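Local coordinates for protein tyrosine--tRNA ligase (Archaeoglobus fulgidus, PDB 2CYB) that binds L-tyrosine and probably activates it with ATP before transferring it to the acceptor end of tRNA(Tyr), at residues Thr133-Arg136 against Ala137-Met141; Glu44-Leu47 against Gly48-Met51; Gly101-Glu104 against Ser105-Lys108. One frame throughout, in Å; residues are numbered along the deposited sequence.

Interactions 2, 3 and 1 follow in that order along the chain and illustrate a general principle: a side chain accepts a backbone N-H near the start of a turn or helix. Interaction 2, part of the HIGH region, follows strand 34-39 and opens helix 47-61; interaction 3, a connection at the edge of the same mixed sheet, leads from helix 83-99 into strand 108-111, its centre about 17 Å from that of interaction 2. Leu102 packs on helix 47-61 further along, though the two contacts do not touch. Interaction 1, in helix 134-140 at the subunit contact, has its centre about 27 Å from that of interaction 2 and about 34 Å from that of interaction 3.

Interaction 1: residues Thr133-Arg136 against Ala137-Met141; sequences TLNR and ARRSM
A first torsion of -174° carries the amide of Asn135 beside its own carbonyl carbon, and a bend at chi3 (-93°) folds Arg139, one helical turn on, back to meet it. The edge of the guanidinium meets the amide almost at a right angle, the two planes lying 89° apart. As modelled, NH1 of Arg139 donates to OD1 of Asn135 at 2.9 Å, but from above the carbonyl plane. In the same pose two donors, ND2 of Asn135 and NE of Arg139, lie only 2.8 Å apart, so the orientation of the amide is doubtful. One face of the guanidinium lies over Asn135 O and Arg136 CA. In the backbone, Arg139 N donates to Asn135 O at 2.9 Å.

At the start of the helix Thr133 is the N-cap: its OG1 accepts from Arg136 N at 3.0 Å. Ser140 closes the last turn, its OG donating to Ala137 O at 2.7 Å. Arg136 turns elsewhere, forming a salt bridge with Glu189 of helix 181-190. Ser140 packs against Ile183 of that helix and Pro159 of helix 154-168, which carries the tyrosine-binding Tyr158 and Gln162, while Leu134 and Ala137 pack on Leu134 and Val153 of the second subunit.

Interaction 2: residues Glu44-Leu47 against Gly48-Met51; sequences EIHL and GHMM
His46 and His49 meet through their rings at the beginning of helix 47-61, CD2 of His49 standing over the centre of the His46 ring. The pair is edge-to-face but tilted, with centroids 4.5 Å apart and planes at 53°. On its own face the His49 ring carries CD1 of Ile45, 4.1 Å from the centroid and almost on the ring normal, a CH-pi contact; CG2 of the same isoleucine lies against His49 CB.

His46 is also the N-cap. Its ND1 accepts from Gly48 N, which lies in the ring plane, at 2.8 Å; chi1 near +53° holds the imidazole back over the start of the helix. This ring lies so close to Gly48 that a beta carbon there would run into CE1 of His46. The backbone of His46 works too: its O takes Met50 N at 3.2 Å, in the carbonyl plane. The chain of Met50 bends at chi3 (-108°), which returns CE over the backbone of His46 and Leu47.

Packing is tight on the buried flank, between Leu47 and Met50, where CE of Met50 presses against CD2 of Leu47 at 3.3 Å, closer than ordinary van der Waals contact, and lies 3.2 Å from His46 C. Ile254 and His258 of helix 250-263 close over Leu47 and Met50. The other side is looser: the exposed Glu44 leads its carboxylate away from the helix to Tyr222 and Ser224. The His46 ring has further neighbours in Tyr222 and in Met215 of the KMSKS region. Residues 46-49 read His-Leu-Gly-His, the end of the HIGH region that follows the first parallel strand of the Rossmann fold in class I aminoacyl-tRNA synthetases, where it takes part in ATP binding.

Interaction 3: residues Gly101-Glu104 against Ser105-Lys108; sequences GLDE and SRAK
An Asx turn, in which OD1 of Asp103 accepts Ser105 N, lies in the loop between helix 83-99 and strand 108-111, after a Schellman motif at Gly101 and an inverse gamma turn centred on Leu102. That bond is 3.1 Å long and uses the anti lone pair of OD1; chi1 of 54° swings the carboxylate over the turn to reach it. Ser105 OG donates to the same oxygen in a very short bond, 2.5 Å. Asp103 O meanwhile takes two backbone donors, Arg106 N from above the carbonyl plane at 2.9 Å and Ala107 N, nearly in line with the carbonyl, at 3.0 Å.

Arg106 crosses the carboxylate obliquely with its extended chain. CG lies 3.2 Å from Asp103 OD1, whereas the salt bridge from NE to OD2 is long, 3.9 Å. On the apolar side, CD2 of Leu102 touches CB of Ala107, and Leu102 itself fills in against helix 47-61 and strand 65-70. Glu104 turns outward to a salt bridge with Lys94.

With an alanine here in place of Asp103, the N-H and hydroxyl of Ser105 would probably lose their shared acceptor and the hydroxyl would be free to turn. The two donors on OD1 probably stabilise the carboxylate's negative charge, with a weaker contribution from the more distant Arg106.

Interaction 1: residues Thr133-Arg136 against Ala137-Met141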
loop_
_atom_site.group_PDB
_atom_site.type_symbol
_atom_site.label_atom_id
_atom_site.label_comp_id
_atom_site.label_asym_id
_atom_site.label_seq_id
_atom_site.Cartn_x
_atom_site.Cartn_y
_atom_site.Cartn_z
ATOM N N THR A 133 5.418 -6.079 -8.346
ATOM C CA THR A 133 5.109 -7.284 -7.584
ATOM C C THR A 133 5.420 -7.047 -6.108
ATOM O O THR A 133 6.310 -6.267 -5.762
ATOM C CB THR A 133 5.948 -8.508 -8.052
ATOM O OG1 THR A 133 7.338 -8.260 -7.804
ATOM C CG2 THR A 133 5.735 -8.773 -9.527
ATOM N N LEU A 134 4.664 -7.703 -5.234
ATOM C CA LEU A 134 4.906 -7.593 -3.803
ATOM C C LEU A 134 6.348 -8.052 -3.531
ATOM O O LEU A 134 7.055 -7.478 -2.716
ATOM C CB LEU A 134 3.926 -8.480 -3.030
ATOM C CG LEU A 134 4.169 -8.570 -1.520
ATOM C CD1 LEU A 134 4.152 -7.165 -0.899
ATOM C CD2 LEU A 134 3.103 -9.456 -0.885
ATOM N N ASN A 135 6.771 -9.093 -4.239
ATOM C CA ASN A 135 8.114 -9.633 -4.084
ATOM C C ASN A 135 9.202 -8.575 -4.303
ATOM O O ASN A 135 10.109 -8.421 -3.482
ATOM C CB ASN A 135 8.317 -10.782 -5.073
ATOM C CG ASN A 135 9.640 -11.487 -4.882
ATOM O OD1 ASN A 135 10.113 -12.186 -5.776
ATOM N ND2 ASN A 135 10.239 -11.321 -3.709
ATOM N N ARG A 136 9.107 -7.849 -5.410
ATOM C CA ARG A 136 10.085 -6.820 -5.734
ATOM C C ARG A 136 10.075 -5.716 -4.676
ATOM O O ARG A 136 11.125 -5.235 -4.251
ATOM C CB ARG A 136 9.779 -6.235 -7.117
ATOM C CG ARG A 136 10.803 -5.230 -7.652
ATOM C CD ARG A 136 12.063 -5.920 -8.171
ATOM N NE ARG A 136 13.027 -4.982 -8.750
ATOM C CZ ARG A 136 12.814 -4.244 -9.838
ATOM N NH1 ARG A 136 13.760 -3.424 -10.279
ATOM N NH2 ARG A 136 11.660 -4.321 -10.490
ATOM N N ALA A 137 8.880 -5.321 -4.244
ATOM C CA ALA A 137 8.755 -4.279 -3.237
ATOM C C ALA A 137 9.350 -4.720 -1.904
ATOM O O ALA A 137 10.105 -3.980 -1.265
ATOM C CB ALA A 137 7.290 -3.917 -3.054
ATOM N N ARG A 138 9.003 -5.930 -1.484
ATOM C CA ARG A 138 9.496 -6.457 -0.223
ATOM C C ARG A 138 11.022 -6.547 -0.239
ATOM O O ARG A 138 11.684 -6.164 0.726
ATOM C CB ARG A 138 8.895 -7.837 0.035
ATOM C CG ARG A 138 9.079 -8.339 1.454
ATOM C CD ARG A 138 8.584 -9.772 1.576
ATOM N NE ARG A 138 8.310 -10.169 2.957
ATOM C CZ ARG A 138 9.152 -10.007 3.973
ATOM N NH1 ARG A 138 10.338 -9.444 3.783
ATOM N NH2 ARG A 138 8.813 -10.431 5.183
ATOM N N ARG A 139 11.581 -7.050 -1.333
ATOM C CA ARG A 139 13.033 -7.171 -1.425
ATOM C C ARG A 139 13.744 -5.818 -1.432
ATOM O O ARG A 139 14.843 -5.689 -0.892
ATOM C CB ARG A 139 13.435 -7.998 -2.658
ATOM C CG ARG A 139 13.089 -9.477 -2.513
ATOM C CD ARG A 139 13.662 -10.356 -3.628
ATOM N NE ARG A 139 12.733 -10.556 -4.739
ATOM C CZ ARG A 139 12.693 -9.805 -5.836
ATOM N NH1 ARG A 139 11.807 -10.070 -6.789
ATOM N NH2 ARG A 139 13.546 -8.799 -5.993
ATOM N N SER A 140 13.120 -4.798 -2.017
ATOM C CA SER A 140 13.750 -3.483 -2.053
ATOM C C SER A 140 13.860 -2.897 -0.647
ATOM O O SER A 140 14.725 -2.062 -0.373
ATOM C CB SER A 140 12.941 -2.526 -2.942
ATOM O OG SER A 140 11.771 -2.065 -2.275
ATOM N N MET A 141 12.994 -3.355 0.251
ATOM C CA MET A 141 12.963 -2.838 1.613
ATOM C C MET A 141 13.761 -3.636 2.640
ATOM O O MET A 141 13.758 -3.292 3.818
ATOM C CB MET A 141 11.512 -2.738 2.087
ATOM C CG MET A 141 10.692 -1.678 1.358
ATOM S SD MET A 141 11.308 -0.064 1.765
ATOM C CE MET A 141 10.793 0.049 3.428
#

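Interaction 2: residues Glu44-Leu47 against Gly48-Met51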
loop_
_atom_site.group_PDB
_atom_site.type_symbol
_atom_site.label_atom_id
_atom_site.label_comp_id
_atom_site.label_asym_id
_atom_site.label_seq_id
_atom_site.Cartn_x
_atom_site.Cartn_y
_atom_site.Cartn_z
ATOM N N GLU A 44 17.846 11.921 16.099
ATOM C CA GLU A 44 19.295 12.005 16.146
ATOM C C GLU A 44 19.929 12.066 14.775
ATOM O O GLU A 44 19.823 11.125 13.994
ATOM C CB GLU A 44 19.889 10.809 16.886
ATOM C CG GLU A 44 19.483 10.685 18.335
ATOM C CD GLU A 44 20.538 9.972 19.156
ATOM O OE1 GLU A 44 21.579 10.599 19.444
ATOM O OE2 GLU A 44 20.334 8.787 19.501
ATOM N N ILE A 45 20.589 13.180 14.486
ATOM C CA ILE A 45 21.293 13.338 13.222
ATOM C C ILE A 45 22.719 12.888 13.548
ATOM O O ILE A 45 23.311 13.371 14.509
ATOM C CB ILE A 45 21.301 14.816 12.770
ATOM C CG1 ILE A 45 19.867 15.313 12.565
ATOM C CG2 ILE A 45 22.095 14.966 11.489
ATOM C CD1 ILE A 45 19.072 14.513 11.547
ATOM N N HIS A 46 23.263 11.957 12.769
ATOM C CA HIS A 46 24.609 11.454 13.029
ATOM C C HIS A 46 25.524 11.480 11.806
ATOM O O HIS A 46 25.166 12.019 10.759
ATOM C CB HIS A 46 24.533 10.032 13.593
ATOM C CG HIS A 46 23.734 9.088 12.754
ATOM N ND1 HIS A 46 24.130 8.691 11.493
ATOM C CD2 HIS A 46 22.560 8.457 12.992
ATOM C CE1 HIS A 46 23.239 7.857 10.994
ATOM N NE2 HIS A 46 22.274 7.697 11.884
ATOM N N LEU A 47 26.715 10.903 11.946
ATOM C CA LEU A 47 27.675 10.887 10.851
ATOM C C LEU A 47 27.106 10.269 9.586
ATOM O O LEU A 47 27.491 10.654 8.482
ATOM C CB LEU A 47 28.953 10.147 11.263
ATOM C CG LEU A 47 29.804 10.883 12.304
ATOM C CD1 LEU A 47 31.056 10.074 12.623
ATOM C CD2 LEU A 47 30.183 12.251 11.770
ATOM N N GLY A 48 26.193 9.315 9.747
ATOM C CA GLY A 48 25.584 8.678 8.593
ATOM C C GLY A 48 24.867 9.704 7.734
ATOM O O GLY A 48 24.973 9.676 6.508
ATOM N N HIS A 49 24.131 10.608 8.378
ATOM C CA HIS A 49 23.412 11.662 7.666
ATOM C C HIS A 49 24.418 12.584 7.002
ATOM O O HIS A 49 24.236 13.000 5.858
ATOM C CB HIS A 49 22.574 12.496 8.635
ATOM C CG HIS A 49 21.459 11.740 9.278
ATOM N ND1 HIS A 49 20.217 11.601 8.696
ATOM C CD2 HIS A 49 21.405 11.059 10.446
ATOM C CE1 HIS A 49 19.448 10.867 9.480
ATOM N NE2 HIS A 49 20.146 10.525 10.548
ATOM N N MET A 50 25.475 12.913 7.743
ATOM C CA MET A 50 26.515 13.805 7.242
ATOM C C MET A 50 27.203 13.238 6.002
ATOM O O MET A 50 27.801 13.975 5.224
ATOM C CB MET A 50 27.531 14.093 8.351
ATOM C CG MET A 50 26.926 14.862 9.521
ATOM S SD MET A 50 28.040 15.178 10.902
ATOM C CE MET A 50 27.397 14.064 12.124
ATOM N N MET A 51 27.097 11.928 5.817
ATOM C CA MET A 51 27.683 11.259 4.659
ATOM C C MET A 51 26.999 11.770 3.385
ATOM O O MET A 51 27.661 12.205 2.433
ATOM C CB MET A 51 27.467 9.750 4.780
ATOM C CG MET A 51 27.901 8.941 3.574
ATOM S SD MET A 51 29.685 8.930 3.378
ATOM C CE MET A 51 30.156 8.526 4.987
#

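Interaction 3: residues Gly101-Glu104 against Ser105-Lys108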
loop_
_atom_site.group_PDB
_atom_site.type_symbol
_atom_site.label_atom_id
_atom_site.label_comp_id
_atom_site.label_asym_id
_atom_site.label_seq_id
_atom_site.Cartn_x
_atom_site.Cartn_y
_atom_site.Cartn_z
ATOM N N GLY A 101 25.558 23.229 6.902
ATOM C CA GLY A 101 26.027 23.812 5.662
ATOM C C GLY A 101 24.992 23.875 4.558
ATOM O O GLY A 101 25.192 24.570 3.563
ATOM N N LEU A 102 23.891 23.147 4.711
ATOM C CA LEU A 102 22.851 23.170 3.692
ATOM C C LEU A 102 21.874 24.319 3.929
ATOM O O LEU A 102 20.679 24.097 4.151
ATOM C CB LEU A 102 22.096 21.836 3.656
ATOM C CG LEU A 102 22.830 20.667 2.995
ATOM C CD1 LEU A 102 21.993 19.400 3.099
ATOM C CD2 LEU A 102 23.107 21.000 1.535
ATOM N N ASP A 103 22.389 25.546 3.878
ATOM C CA ASP A 103 21.565 26.735 4.082
ATOM C C ASP A 103 20.508 26.864 2.991
ATOM O O ASP A 103 20.676 26.357 1.879
ATOM C CB ASP A 103 22.444 27.989 4.122
ATOM C CG ASP A 103 23.334 28.115 2.904
ATOM O OD1 ASP A 103 22.801 28.327 1.793
ATOM O OD2 ASP A 103 24.567 27.993 3.057
ATOM N N GLU A 104 19.421 27.555 3.313
ATOM C CA GLU A 104 18.314 27.720 2.381
ATOM C C GLU A 104 18.589 28.507 1.104
ATOM O O GLU A 104 17.679 28.748 0.313
ATOM C CB GLU A 104 17.114 28.309 3.120
ATOM C CG GLU A 104 16.536 27.343 4.139
ATOM C CD GLU A 104 15.248 27.835 4.754
ATOM O OE1 GLU A 104 15.296 28.766 5.585
ATOM O OE2 GLU A 104 14.184 27.290 4.398
ATOM N N SER A 105 19.840 28.905 0.896
ATOM C CA SER A 105 20.199 29.625 -0.316
ATOM C C SER A 105 20.885 28.627 -1.243
ATOM O O SER A 105 21.029 28.870 -2.439
ATOM C CB SER A 105 21.149 30.783 -0.005
ATOM O OG SER A 105 22.426 30.312 0.387
ATOM N N ARG A 106 21.300 27.496 -0.674
ATOM C CA ARG A 106 21.970 26.447 -1.433
ATOM C C ARG A 106 21.096 25.203 -1.606
ATOM O O ARG A 106 21.346 24.379 -2.487
ATOM C CB ARG A 106 23.282 26.047 -0.746
ATOM C CG ARG A 106 24.339 27.143 -0.703
ATOM C CD ARG A 106 25.660 26.609 -0.152
ATOM N NE ARG A 106 26.734 27.603 -0.175
ATOM C CZ ARG A 106 27.209 28.182 -1.276
ATOM N NH1 ARG A 106 26.711 27.875 -2.466
ATOM N NH2 ARG A 106 28.191 29.067 -1.189
ATOM N N ALA A 107 20.071 25.067 -0.770
ATOM C CA ALA A 107 19.190 23.906 -0.844
ATOM C C ALA A 107 17.729 24.234 -0.530
ATOM O O ALA A 107 17.438 25.096 0.299
ATOM C CB ALA A 107 19.693 22.826 0.104
ATOM N N LYS A 108 16.820 23.527 -1.195
ATOM C CA LYS A 108 15.385 23.717 -0.999
ATOM C C LYS A 108 14.821 22.567 -0.173
ATOM O O LYS A 108 14.869 21.412 -0.600
ATOM C CB LYS A 108 14.674 23.765 -2.353
ATOM C CG LYS A 108 13.161 23.956 -2.272
ATOM C CD LYS A 108 12.546 24.016 -3.667
ATOM C CE LYS A 108 11.086 24.437 -3.634
ATOM N NZ LYS A 108 10.234 23.475 -2.887
#